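Local coordinates for protein Bd3459 (Bdellovibrio bacteriovorus, PDB 5CEC) that acts as a predatory endopeptidase, probably with serine-type D-Ala-D-Ala carboxypeptidase chemistry, and is bound by the ankyrin-repeat immunity protein Bd3460, at residues I71-T76 with S251-A256; I243-N248 with M332-K337; K138-E143 with T215-K220; F90-H95 with E109-P114. The protein carries 1 engineered substitution. One frame throughout, in Å; residues are numbered along the deposited sequence.

Contact 1 of 4, residues I71-T76 with S251-A256; sequences ISKVVT and SNNYIA. With SO4 (sulfate ion), chain C.
The flat carboxamide of N253 presents its OD1 end to the ammonium of K73, and the two side chains cross at about a right angle. K73 NZ donates to N253 OD1 over 2.7 Å, and the C=O...N angle of 163° places the donor nearly along the C=O axis; at the far end of the same amide, ND2 donates to G159 O. A weak bond of 3.4 Å runs from K73 NZ to S251 OG, and NZ is also hydrogen-bonded to S70 OG and S290 O. The K73 chain is extended until its last torsion (chi4 70°), where the bend swings NZ toward the two polar groups while CE lies 3.8 Å from A256 CB. S251 OG donates to sulfate O3 at 2.7 Å, an ion that S70, T358 and S360 also bind. This grouping is consistent with the SxxK and SxN motifs of the penicillin-binding enzymes, the anion marking a probable active-site pocket. N252 caps helix 253-262: I255 N reaches its OD1 at 2.9 Å, while ND2 donates to Q250 OE1 and A151 O. Helix 240-250 packs on K73 and A256, whereas I71, just before helix 72-84, and V74 within it pack on helix 307-322 and strand 364-373.

Contact 2 of 4, residues I243-N248 with M332-K337; sequences ILKRMN and MAVAAK. With SO4 (sulfate ion), chain D.
K245 NZ is gripped by several groups at once: it donates to M332 O over 2.8 Å, forms a salt bridge with D338, and is also hydrogen-bonded to S329 O and Y421 OH. In this member of the beta-lactamase clan, the bond ties helix 240-250 to M332, immediately before the short, weakly bonded strand 333-334, an edge strand of the antiparallel sheet. The approach to M332 O is from above the carbonyl plane, 45° out of it. One kink at chi2 (79°) turns the otherwise extended K245 chain along the strand, which brings buried NZ to the backbone oxygen. One helical turn on, N248 faces M332: ND2 lies 4.0 Å from M332 CG, a van der Waals contact, while its hydrogen bonds go to V331 O and T77 OG1. A water bridges the backbones here, donating to N248 O at 2.9 Å and accepting from A333 N. Elsewhere on the helix R246 makes a salt bridge with E152 through NE and holds a second sulfate at the guanidinium edge. Two separate sulfate oxygens are used: NH1 meets O2 at 3.0 Å, its N-H...O angle 178°, and NH2 meets O3 at 2.9 Å.

Contact 3 of 4, residues K138-E143 with T215-K220; sequences KLTFDE and TISFVK
L139 and S217 mark the hydrogen-bonded core of a parallel strand pair, 138-141 beside 215-218, in a beta-alpha-beta arrangement whose connection includes helix 167-182. The segment axes run nearly parallel, 4.7 Å apart at closest. Backbone bonds alternate as a parallel ladder requires: L139 N donates to T215 O at 2.8 Å, L139 O receives S217 N at 3.0 Å, and F141 O receives V219 N at 2.9 Å; F141 N to S217 O is weak. The same oxygens also receive CA-H...O contacts: L139 O, which accepts S217 N, is approached by I216 CA at 3.2 Å.

Aromatic contacts cluster on the face that carries L139, I216, F141 and F218. F218 CA sits over one face of the F141 ring, 4.1 Å from the centroid and only 19° off the normal, a CH-pi contact. F141 CG lies between its backbone N and carbonyl carbon (chi1 65°), which folds the ring across toward the neighbouring strand. The two rings themselves meet obliquely, planes at 50°, and both rest on helix 167-182.

On the face of T140 and S217, T140 CG2 meets S217 OG at 3.5 Å; T140 OG1 is bonded to H107. Just past the strand end, V219 CG2 packs against T140 CB. Beyond the strands, the E143 backbone N and CA come to the edge of the F218 ring, with F218 CE1 3.6 Å from E143 N.

Contact 4 of 4, residues F90-H95 with E109-P114; sequences FKTKLH and EGSRDP
H95 and E109 join their side chains through NE2 and OE1, 2.7 Å apart, in a His-carboxylate hydrogen bond. The acceptor oxygen uses its anti lone pair, the one away from the other carboxylate oxygen, and it lies in the imidazole plane to within 2°; ring and carboxylate are nearly coplanar, 13° apart. The extended E109 chain carries its carboxylate to H95 while lying alongside K93, whose CD is 3.6 Å from OE1. A paired set of backbone bonds fixes these chains: K93 N donates to E109 O at 3.0 Å and E109 N to K93 O at 2.8 Å, an antiparallel hydrogen-bonded pair.

At the other end, F90 is the apolar anchor of the contact. P114 CD stands over the centre of one ring face, 3.6 Å from the centroid, as a CH-pi contact, and S111 O comes to the ring edge in plane, 3.3 Å from CD2. Between the two ends, T92 OG1 and S111 OG approach to 3.0 Å. One water links T92 OG1 with S111 N; a second water lies between T92 OG1 and D113 OD2, and this water donates to D113 OD2, so solvent ties the loop to the strand.

Farther out, D113 OD1 accepts from L115 N, R112 is bonded to N262 and N144, and the F90 ring meets Y88 edge-to-face. Within the mixed sheet, strand 91-98 lies between strand 104-109, its hairpin partner, and strand 231-236, while L94 packs on helix 118-130 and both F90 and P114 reach I243 of helix 240-250.

Contacts 1 and 2, centres 11 Å apart, lie where helices 72-84, 240-250 and 253-262 meet, and contact 2 reaches the edge strand 333-334 of the antiparallel sheet. Contacts 3 and 4, centres 13 Å apart, share the mixed sheet and probably join through D142 OD1 and G110 N. The centres of contacts 1 and 3 are 30 Å apart, and contact 4 bridges the interval, since P114 touches Y254 and I255, and F90 touches I243. Along the chain, contacts 4 and 3 occur in that order between the segments of contact 1, whereas contact 2 crosses it, 243-248 preceding 251-256 and 332-337 following. Most of the mixed sheet, all strands but 436-437, thus lies between the probable SxxK and SxN elements in sequence.

Contact 1 of 4, residues I71-T76 with S251-A256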
loop_
_atom_site.group_PDB
_atom_site.type_symbol
_atom_site.label_atom_id
_atom_site.label_comp_id
_atom_site.label_asym_id
_atom_site.label_seq_id
_atom_site.Cartn_x
_atom_site.Cartn_y
_atom_site.Cartn_z
ATOM N N ILE A 71 -7.003 6.359 0.405
ATOM C CA ILE A 71 -7.084 7.190 -0.810
ATOM C C ILE A 71 -6.799 8.654 -0.512
ATOM O O ILE A 71 -6.428 9.413 -1.417
ATOM C CB ILE A 71 -8.344 6.980 -1.655
ATOM C CG1 ILE A 71 -9.580 7.653 -1.030
ATOM C CG2 ILE A 71 -8.520 5.523 -1.991
ATOM C CD1 ILE A 71 -10.839 7.522 -1.880
ATOM N N SER A 72 -6.845 9.036 0.759
ATOM C CA SER A 72 -6.288 10.312 1.190
ATOM C C SER A 72 -4.889 10.573 0.620
ATOM O O SER A 72 -4.492 11.705 0.379
ATOM C CB SER A 72 -6.145 10.356 2.716
ATOM O OG SER A 72 -7.373 10.353 3.375
ATOM N N LYS A 73 -4.101 9.498 0.485
ATOM C CA LYS A 73 -2.712 9.654 0.001
ATOM C C LYS A 73 -2.635 10.196 -1.419
ATOM O O LYS A 73 -1.635 10.794 -1.767
ATOM C CB LYS A 73 -1.935 8.346 0.172
ATOM C CG LYS A 73 -1.836 7.864 1.609
ATOM C CD LYS A 73 -0.923 6.666 1.747
ATOM C CE LYS A 73 -0.675 6.289 3.187
ATOM N NZ LYS A 73 -1.863 5.721 3.853
ATOM N N VAL A 74 -3.688 9.996 -2.210
ATOM C CA VAL A 74 -3.698 10.584 -3.547
ATOM C C VAL A 74 -3.839 12.120 -3.458
ATOM O O VAL A 74 -3.273 12.853 -4.262
ATOM C CB VAL A 74 -4.787 9.984 -4.435
ATOM C CG1 VAL A 74 -4.714 10.594 -5.823
ATOM C CG2 VAL A 74 -4.644 8.470 -4.551
ATOM N N VAL A 75 -4.582 12.597 -2.464
ATOM C CA VAL A 75 -4.717 14.035 -2.242
ATOM C C VAL A 75 -3.379 14.612 -1.784
ATOM O O VAL A 75 -2.906 15.644 -2.295
ATOM C CB VAL A 75 -5.820 14.343 -1.218
ATOM C CG1 VAL A 75 -6.033 15.844 -1.124
ATOM C CG2 VAL A 75 -7.152 13.699 -1.647
ATOM N N THR A 76 -2.728 13.917 -0.861
ATOM C CA THR A 76 -1.364 14.338 -0.425
ATOM C C THR A 76 -0.377 14.341 -1.621
ATOM O O THR A 76 0.463 15.228 -1.707
ATOM C CB THR A 76 -0.909 13.427 0.708
ATOM O OG1 THR A 76 -1.903 13.481 1.745
ATOM C CG2 THR A 76 0.445 13.829 1.247
ATOM N N SER A 251 1.018 1.928 0.502
ATOM C CA SER A 251 0.102 2.673 1.365
ATOM C C SER A 251 0.855 3.122 2.632
ATOM O O SER A 251 0.439 2.897 3.763
ATOM C CB SER A 251 -1.155 1.907 1.699
ATOM O OG SER A 251 -2.154 2.853 2.071
ATOM N N ASN A 252 1.973 3.802 2.434
ATOM C CA ASN A 252 2.915 4.086 3.509
ATOM C C ASN A 252 2.496 5.332 4.311
ATOM O O ASN A 252 2.626 6.460 3.821
ATOM C CB ASN A 252 4.333 4.265 2.933
ATOM C CG ASN A 252 5.359 4.375 3.998
ATOM O OD1 ASN A 252 5.190 5.152 4.949
ATOM N ND2 ASN A 252 6.413 3.597 3.871
ATOM N N ASN A 253 2.030 5.112 5.537
ATOM C CA ASN A 253 1.571 6.218 6.386
ATOM C C ASN A 253 2.695 7.185 6.746
ATOM O O ASN A 253 2.453 8.396 6.836
ATOM C CB ASN A 253 0.944 5.685 7.654
ATOM C CG ASN A 253 -0.365 4.998 7.411
ATOM O OD1 ASN A 253 -0.925 4.988 6.319
ATOM N ND2 ASN A 253 -0.866 4.393 8.471
ATOM N N TYR A 254 3.887 6.652 7.007
ATOM C CA TYR A 254 5.008 7.494 7.412
ATOM C C TYR A 254 5.340 8.520 6.353
ATOM O O TYR A 254 5.511 9.740 6.659
ATOM C CB TYR A 254 6.273 6.652 7.752
ATOM C CG TYR A 254 7.476 7.485 8.085
ATOM C CD1 TYR A 254 7.735 7.920 9.383
ATOM C CD2 TYR A 254 8.359 7.898 7.087
ATOM C CE1 TYR A 254 8.824 8.707 9.682
ATOM C CE2 TYR A 254 9.460 8.678 7.396
ATOM C CZ TYR A 254 9.701 9.092 8.682
ATOM O OH TYR A 254 10.756 9.899 8.979
ATOM N N ILE A 255 5.435 8.052 5.107
ATOM C CA ILE A 255 5.759 8.980 4.026
ATOM C C ILE A 255 4.644 10.028 3.886
ATOM O O ILE A 255 4.905 11.230 3.750
ATOM C CB ILE A 255 6.010 8.283 2.675
ATOM C CG1 ILE A 255 7.148 7.253 2.778
ATOM C CG2 ILE A 255 6.322 9.276 1.569
ATOM C CD1 ILE A 255 7.300 6.372 1.552
ATOM N N ALA A 256 3.400 9.551 3.883
ATOM C CA ALA A 256 2.271 10.458 3.619
ATOM C C ALA A 256 2.164 11.514 4.725
ATOM O O ALA A 256 1.934 12.702 4.436
ATOM C CB ALA A 256 0.979 9.668 3.522
HETATM S S SO4 C . -4.485 0.181 2.374
HETATM O O1 SO4 C . -3.656 -1.016 2.704
HETATM O O2 SO4 C . -5.929 -0.093 2.440
HETATM O O3 SO4 C . -4.030 1.330 3.298
HETATM O O4 SO4 C . -4.130 0.664 1.030
#

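Contact 2 of 4, residues I243-N248 with M332-K337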
loop_
_atom_site.group_PDB
_atom_site.type_symbol
_atom_site.label_atom_id
_atom_site.label_comp_id
_atom_site.label_asym_id
_atom_site.label_seq_id
_atom_site.Cartn_x
_atom_site.Cartn_y
_atom_site.Cartn_z
ATOM N N ILE A 243 9.437 8.616 -4.642
ATOM C CA ILE A 243 8.989 8.580 -3.239
ATOM C C ILE A 243 7.473 8.362 -3.177
ATOM O O ILE A 243 6.960 7.547 -2.388
ATOM C CB ILE A 243 9.412 9.866 -2.491
ATOM C CG1 ILE A 243 10.947 9.926 -2.418
ATOM C CG2 ILE A 243 8.747 9.930 -1.091
ATOM C CD1 ILE A 243 11.450 11.270 -1.943
ATOM N N LEU A 244 6.758 9.101 -4.018
ATOM C CA LEU A 244 5.299 8.965 -4.114
ATOM C C LEU A 244 4.872 7.582 -4.603
ATOM O O LEU A 244 3.961 6.968 -4.050
ATOM C CB LEU A 244 4.702 10.055 -5.014
ATOM C CG LEU A 244 4.851 11.470 -4.469
ATOM C CD1 LEU A 244 4.551 12.471 -5.557
ATOM C CD2 LEU A 244 3.976 11.752 -3.267
ATOM N N LYS A 245 5.578 7.074 -5.620
ATOM C CA LYS A 245 5.305 5.720 -6.114
ATOM C C LYS A 245 5.454 4.695 -4.984
ATOM O O LYS A 245 4.584 3.827 -4.809
ATOM C CB LYS A 245 6.245 5.362 -7.267
ATOM C CG LYS A 245 5.987 4.022 -7.921
ATOM C CD LYS A 245 4.844 4.034 -8.892
ATOM C CE LYS A 245 4.545 2.623 -9.389
ATOM N NZ LYS A 245 3.503 2.566 -10.448
ATOM N N ARG A 246 6.557 4.786 -4.234
ATOM C CA ARG A 246 6.758 3.860 -3.104
ATOM C C ARG A 246 5.596 4.003 -2.103
ATOM O O ARG A 246 5.004 3.008 -1.671
ATOM C CB ARG A 246 8.079 4.132 -2.432
ATOM C CG ARG A 246 8.418 3.193 -1.298
ATOM C CD ARG A 246 8.497 1.741 -1.727
ATOM N NE ARG A 246 9.206 0.932 -0.740
ATOM C CZ ARG A 246 9.196 -0.394 -0.708
ATOM N NH1 ARG A 246 8.410 -1.120 -1.504
ATOM N NH2 ARG A 246 9.955 -0.993 0.178
ATOM N N MET A 247 5.263 5.258 -1.770
ATOM C CA MET A 247 4.180 5.510 -0.804
ATOM C C MET A 247 2.867 4.886 -1.255
ATOM O O MET A 247 2.151 4.267 -0.456
ATOM C CB MET A 247 4.017 7.007 -0.639
ATOM C CG MET A 247 2.862 7.389 0.264
ATOM S SD MET A 247 2.588 9.183 0.346
ATOM C CE MET A 247 1.880 9.506 -1.238
ATOM N N ASN A 248 2.516 5.119 -2.515
ATOM C CA ASN A 248 1.231 4.678 -3.038
ATOM C C ASN A 248 1.208 3.193 -3.418
ATOM O O ASN A 248 0.130 2.626 -3.577
ATOM C CB ASN A 248 0.783 5.572 -4.187
ATOM C CG ASN A 248 0.382 6.938 -3.713
ATOM O OD1 ASN A 248 -0.177 7.070 -2.610
ATOM N ND2 ASN A 248 0.681 7.965 -4.510
ATOM N N MET A 332 1.346 6.254 -8.828
ATOM C CA MET A 332 0.306 5.380 -8.265
ATOM C C MET A 332 0.430 3.994 -8.855
ATOM O O MET A 332 1.050 3.804 -9.913
ATOM C CB MET A 332 -1.110 5.880 -8.570
ATOM C CG MET A 332 -1.503 7.082 -7.757
ATOM S SD MET A 332 -3.002 7.892 -8.344
ATOM C CE MET A 332 -4.162 6.585 -7.996
ATOM N N ALA A 333 -0.056 3.003 -8.103
ATOM C CA ALA A 333 0.168 1.596 -8.421
ATOM C C ALA A 333 -0.702 1.140 -9.584
ATOM O O ALA A 333 -1.844 1.578 -9.733
ATOM C CB ALA A 333 -0.138 0.757 -7.208
ATOM N N VAL A 334 -0.178 0.209 -10.363
ATOM C CA VAL A 334 -0.846 -0.370 -11.522
ATOM C C VAL A 334 -1.263 -1.805 -11.193
ATOM O O VAL A 334 -0.435 -2.664 -10.806
ATOM C CB VAL A 334 0.046 -0.336 -12.773
ATOM C CG1 VAL A 334 -0.683 -0.935 -13.958
ATOM C CG2 VAL A 334 0.455 1.097 -13.072
ATOM N N ALA A 335 -2.565 -2.040 -11.315
ATOM C CA ALA A 335 -3.141 -3.340 -10.989
ATOM C C ALA A 335 -2.421 -4.470 -11.729
ATOM O O ALA A 335 -2.229 -4.400 -12.967
ATOM C CB ALA A 335 -4.596 -3.379 -11.368
ATOM N N ALA A 336 -2.015 -5.486 -10.971
ATOM C CA ALA A 336 -1.338 -6.695 -11.450
ATOM C C ALA A 336 0.074 -6.515 -11.960
ATOM O O ALA A 336 0.766 -7.487 -12.133
ATOM C CB ALA A 336 -2.192 -7.461 -12.455
ATOM N N LYS A 337 0.483 -5.298 -12.253
ATOM C CA LYS A 337 1.832 -5.034 -12.755
ATOM C C LYS A 337 2.787 -4.666 -11.626
ATOM O O LYS A 337 3.936 -5.064 -11.639
ATOM C CB LYS A 337 1.782 -3.894 -13.776
ATOM C CG LYS A 337 0.898 -4.211 -14.970
ATOM C CD LYS A 337 1.622 -5.084 -15.979
ATOM C CE LYS A 337 2.566 -4.238 -16.851
ATOM N NZ LYS A 337 2.973 -4.940 -18.103
HETATM S S SO4 D . 9.319 -4.663 -0.329
HETATM O O1 SO4 D . 9.607 -6.084 -0.632
HETATM O O2 SO4 D . 8.402 -4.100 -1.351
HETATM O O3 SO4 D . 10.548 -3.845 -0.202
HETATM O O4 SO4 D . 8.562 -4.622 0.955
HETATM O O HOH W 1 -1.543 3.560 -5.706
#

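Contact 3 of 4, residues K138-E143 with T215-K220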
loop_
_atom_site.group_PDB
_atom_site.type_symbol
_atom_site.label_atom_id
_atom_site.label_comp_id
_atom_site.label_asym_id
_atom_site.label_seq_id
_atom_site.Cartn_x
_atom_site.Cartn_y
_atom_site.Cartn_z
ATOM N N LYS A 138 32.602 13.482 15.609
ATOM C CA LYS A 138 31.393 14.120 16.061
ATOM C C LYS A 138 30.412 14.145 14.884
ATOM O O LYS A 138 30.700 14.680 13.815
ATOM C CB LYS A 138 31.681 15.515 16.594
ATOM C CG LYS A 138 30.480 16.210 17.188
ATOM C CD LYS A 138 30.847 17.465 17.969
ATOM C CE LYS A 138 31.452 18.534 17.078
ATOM N NZ LYS A 138 31.642 19.812 17.829
ATOM N N LEU A 139 29.285 13.474 15.076
ATOM C CA LEU A 139 28.168 13.520 14.156
ATOM C C LEU A 139 27.069 14.359 14.755
ATOM O O LEU A 139 26.525 14.017 15.802
ATOM C CB LEU A 139 27.659 12.120 13.835
ATOM C CG LEU A 139 26.461 12.038 12.891
ATOM C CD1 LEU A 139 26.817 12.616 11.524
ATOM C CD2 LEU A 139 25.951 10.605 12.768
ATOM N N THR A 140 26.720 15.453 14.108
ATOM C CA THR A 140 25.615 16.290 14.574
ATOM C C THR A 140 24.575 16.407 13.489
ATOM O O THR A 140 24.828 16.057 12.353
ATOM C CB THR A 140 26.090 17.679 15.066
ATOM O OG1 THR A 140 26.599 18.442 13.978
ATOM C CG2 THR A 140 27.125 17.536 16.153
ATOM N N PHE A 141 23.378 16.845 13.862
ATOM C CA PHE A 141 22.245 16.890 12.946
ATOM C C PHE A 141 21.256 17.945 13.412
ATOM O O PHE A 141 21.175 18.234 14.613
ATOM C CB PHE A 141 21.557 15.526 12.842
ATOM C CG PHE A 141 20.922 15.076 14.138
ATOM C CD1 PHE A 141 21.665 14.430 15.114
ATOM C CD2 PHE A 141 19.597 15.367 14.410
ATOM C CE1 PHE A 141 21.099 14.082 16.316
ATOM C CE2 PHE A 141 19.049 15.030 15.614
ATOM C CZ PHE A 141 19.790 14.389 16.559
ATOM N N ASP A 142 20.517 18.517 12.462
ATOM C CA ASP A 142 19.536 19.561 12.783
ATOM C C ASP A 142 18.104 19.006 12.766
ATOM O O ASP A 142 17.851 17.805 12.626
ATOM C CB ASP A 142 19.715 20.806 11.886
ATOM C CG ASP A 142 19.292 20.607 10.454
ATOM O OD1 ASP A 142 18.612 19.609 10.111
ATOM O OD2 ASP A 142 19.655 21.500 9.644
ATOM N N GLU A 143 17.166 19.916 12.983
ATOM C CA GLU A 143 15.771 19.575 13.173
ATOM C C GLU A 143 15.043 19.204 11.892
ATOM O O GLU A 143 13.907 18.763 11.934
ATOM C CB GLU A 143 15.018 20.690 13.917
ATOM C CG GLU A 143 14.844 21.987 13.142
ATOM C CD GLU A 143 15.965 22.996 13.299
ATOM O OE1 GLU A 143 17.165 22.636 13.433
ATOM O OE2 GLU A 143 15.639 24.189 13.225
ATOM N N THR A 215 30.735 10.388 18.909
ATOM C CA THR A 215 29.809 11.279 19.620
ATOM C C THR A 215 28.721 11.713 18.663
ATOM O O THR A 215 28.998 12.044 17.519
ATOM C CB THR A 215 30.535 12.556 20.108
ATOM O OG1 THR A 215 31.624 12.167 20.934
ATOM C CG2 THR A 215 29.590 13.453 20.888
ATOM N N ILE A 216 27.484 11.717 19.137
ATOM C CA ILE A 216 26.331 12.126 18.338
ATOM C C ILE A 216 25.532 13.151 19.119
ATOM O O ILE A 216 25.186 12.903 20.286
ATOM C CB ILE A 216 25.438 10.922 17.976
ATOM C CG1 ILE A 216 26.268 9.875 17.229
ATOM C CG2 ILE A 216 24.221 11.386 17.160
ATOM C CD1 ILE A 216 25.579 8.562 16.980
ATOM N N SER A 217 25.201 14.275 18.487
ATOM C CA SER A 217 24.406 15.294 19.169
ATOM C C SER A 217 23.591 16.165 18.225
ATOM O O SER A 217 23.887 16.255 17.058
ATOM C CB SER A 217 25.259 16.137 20.100
ATOM O OG SER A 217 26.233 16.846 19.414
ATOM N N PHE A 218 22.521 16.733 18.764
ATOM C CA PHE A 218 21.623 17.624 18.038
ATOM C C PHE A 218 22.207 19.042 18.043
ATOM O O PHE A 218 22.637 19.550 19.104
ATOM C CB PHE A 218 20.259 17.587 18.736
ATOM C CG PHE A 218 19.269 18.573 18.216
ATOM C CD1 PHE A 218 18.814 18.497 16.928
ATOM C CD2 PHE A 218 18.738 19.560 19.038
ATOM C CE1 PHE A 218 17.882 19.398 16.436
ATOM C CE2 PHE A 218 17.808 20.461 18.555
ATOM C CZ PHE A 218 17.383 20.384 17.246
ATOM N N VAL A 219 22.253 19.652 16.857
ATOM C CA VAL A 219 22.607 21.071 16.692
ATOM C C VAL A 219 21.565 21.720 15.790
ATOM O O VAL A 219 21.471 21.375 14.612
ATOM C CB VAL A 219 24.021 21.269 16.087
ATOM C CG1 VAL A 219 24.307 22.752 15.878
ATOM C CG2 VAL A 219 25.081 20.646 16.989
ATOM N N LYS A 220 20.790 22.648 16.350
ATOM C CA LYS A 220 19.723 23.352 15.627
ATOM C C LYS A 220 20.263 24.129 14.439
ATOM O O LYS A 220 21.363 24.699 14.503
ATOM C CB LYS A 220 19.006 24.347 16.546
ATOM C CG LYS A 220 18.204 23.726 17.663
ATOM C CD LYS A 220 17.674 24.826 18.581
ATOM C CE LYS A 220 16.905 24.266 19.775
ATOM N NZ LYS A 220 17.157 25.088 20.993
#

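Contact 4 of 4, residues F90-H95 with E109-P114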
loop_
_atom_site.group_PDB
_atom_site.type_symbol
_atom_site.label_atom_id
_atom_site.label_comp_id
_atom_site.label_asym_id
_atom_site.label_seq_id
_atom_site.Cartn_x
_atom_site.Cartn_y
_atom_site.Cartn_z
ATOM N N PHE A 90 14.960 15.880 -2.334
ATOM C CA PHE A 90 15.279 16.340 -1.008
ATOM C C PHE A 90 16.791 16.298 -0.900
ATOM O O PHE A 90 17.399 15.232 -1.014
ATOM C CB PHE A 90 14.623 15.414 0.016
ATOM C CG PHE A 90 13.117 15.527 0.005
ATOM C CD1 PHE A 90 12.335 14.770 -0.859
ATOM C CD2 PHE A 90 12.482 16.431 0.843
ATOM C CE1 PHE A 90 10.952 14.923 -0.896
ATOM C CE2 PHE A 90 11.095 16.598 0.801
ATOM C CZ PHE A 90 10.331 15.828 -0.057
ATOM N N LYS A 91 17.385 17.464 -0.662
ATOM C CA LYS A 91 18.860 17.631 -0.741
ATOM C C LYS A 91 19.428 17.694 0.669
ATOM O O LYS A 91 19.565 18.784 1.251
ATOM C CB LYS A 91 19.195 18.873 -1.565
ATOM C CG LYS A 91 18.643 18.791 -2.968
ATOM C CD LYS A 91 18.823 20.106 -3.713
ATOM C CE LYS A 91 17.842 20.242 -4.865
ATOM N NZ LYS A 91 16.398 20.156 -4.451
ATOM N N THR A 92 19.714 16.524 1.246
ATOM C CA THR A 92 20.321 16.452 2.584
ATOM C C THR A 92 21.792 16.842 2.416
ATOM O O THR A 92 22.469 16.352 1.508
ATOM C CB THR A 92 20.191 15.029 3.151
ATOM O OG1 THR A 92 18.805 14.678 3.203
ATOM C CG2 THR A 92 20.780 14.924 4.543
ATOM N N LYS A 93 22.262 17.771 3.251
ATOM C CA LYS A 93 23.627 18.255 3.158
ATOM C C LYS A 93 24.458 17.756 4.331
ATOM O O LYS A 93 24.001 17.707 5.470
ATOM C CB LYS A 93 23.623 19.783 3.083
ATOM C CG LYS A 93 22.990 20.295 1.805
ATOM C CD LYS A 93 22.925 21.820 1.788
ATOM C CE LYS A 93 22.679 22.329 0.370
ATOM N NZ LYS A 93 22.809 23.805 0.275
ATOM N N LEU A 94 25.659 17.302 4.033
ATOM C CA LEU A 94 26.606 16.892 5.049
ATOM C C LEU A 94 27.749 17.900 4.994
ATOM O O LEU A 94 28.383 18.090 3.959
ATOM C CB LEU A 94 27.116 15.497 4.755
ATOM C CG LEU A 94 26.304 14.333 5.335
ATOM C CD1 LEU A 94 24.959 14.233 4.685
ATOM C CD2 LEU A 94 27.110 13.057 5.159
ATOM N N HIS A 95 28.041 18.494 6.123
ATOM C CA HIS A 95 29.143 19.430 6.269
ATOM C C HIS A 95 30.284 18.669 6.909
ATOM O O HIS A 95 30.162 18.268 8.053
ATOM C CB HIS A 95 28.685 20.606 7.119
ATOM C CG HIS A 95 27.543 21.353 6.516
ATOM N ND1 HIS A 95 27.747 22.427 5.684
ATOM C CD2 HIS A 95 26.199 21.169 6.574
ATOM C CE1 HIS A 95 26.581 22.905 5.289
ATOM N NE2 HIS A 95 25.624 22.158 5.809
ATOM N N GLU A 109 22.706 18.716 7.749
ATOM C CA GLU A 109 21.724 19.742 7.524
ATOM C C GLU A 109 20.587 19.069 6.776
ATOM O O GLU A 109 20.699 18.752 5.584
ATOM C CB GLU A 109 22.359 20.903 6.732
ATOM C CG GLU A 109 21.351 21.960 6.288
ATOM C CD GLU A 109 21.963 23.064 5.437
ATOM O OE1 GLU A 109 23.179 23.026 5.168
ATOM O OE2 GLU A 109 21.214 23.967 5.001
ATOM N N GLY A 110 19.501 18.785 7.497
ATOM C CA GLY A 110 18.443 17.985 6.916
ATOM C C GLY A 110 17.619 18.685 5.852
ATOM O O GLY A 110 17.617 19.906 5.747
ATOM N N SER A 111 16.924 17.879 5.068
ATOM C CA SER A 111 16.041 18.330 4.027
ATOM C C SER A 111 14.566 17.961 4.270
ATOM O O SER A 111 13.736 18.189 3.398
ATOM C CB SER A 111 16.462 17.723 2.683
ATOM O OG SER A 111 16.393 16.314 2.743
ATOM N N ARG A 112 14.273 17.303 5.396
ATOM C CA ARG A 112 12.955 16.714 5.663
ATOM C C ARG A 112 12.569 15.637 4.653
ATOM O O ARG A 112 11.406 15.319 4.451
ATOM C CB ARG A 112 11.861 17.777 5.782
ATOM C CG ARG A 112 12.209 18.876 6.772
ATOM C CD ARG A 112 10.978 19.685 7.190
ATOM N NE ARG A 112 10.105 18.910 8.070
ATOM C CZ ARG A 112 10.276 18.744 9.376
ATOM N NH1 ARG A 112 11.297 19.334 10.019
ATOM N NH2 ARG A 112 9.409 17.980 10.040
ATOM N N ASP A 113 13.589 14.982 4.087
ATOM C CA ASP A 113 13.371 13.798 3.227
ATOM C C ASP A 113 12.448 12.861 4.029
ATOM O O ASP A 113 12.806 12.447 5.136
ATOM C CB ASP A 113 14.741 13.161 2.920
ATOM C CG ASP A 113 14.678 11.933 2.056
ATOM O OD1 ASP A 113 13.622 11.287 1.913
ATOM O OD2 ASP A 113 15.755 11.622 1.505
ATOM N N PRO A 114 11.303 12.480 3.445
ATOM C CA PRO A 114 10.298 11.657 4.147
ATOM C C PRO A 114 10.459 10.173 3.942
ATOM O O PRO A 114 9.573 9.406 4.299
ATOM C CB PRO A 114 8.978 12.138 3.531
ATOM C CG PRO A 114 9.362 12.414 2.127
ATOM C CD PRO A 114 10.759 12.999 2.181
HETATM O O HOH W 2 17.270 15.021 5.560
HETATM O O HOH W 3 18.163 13.073 1.248
#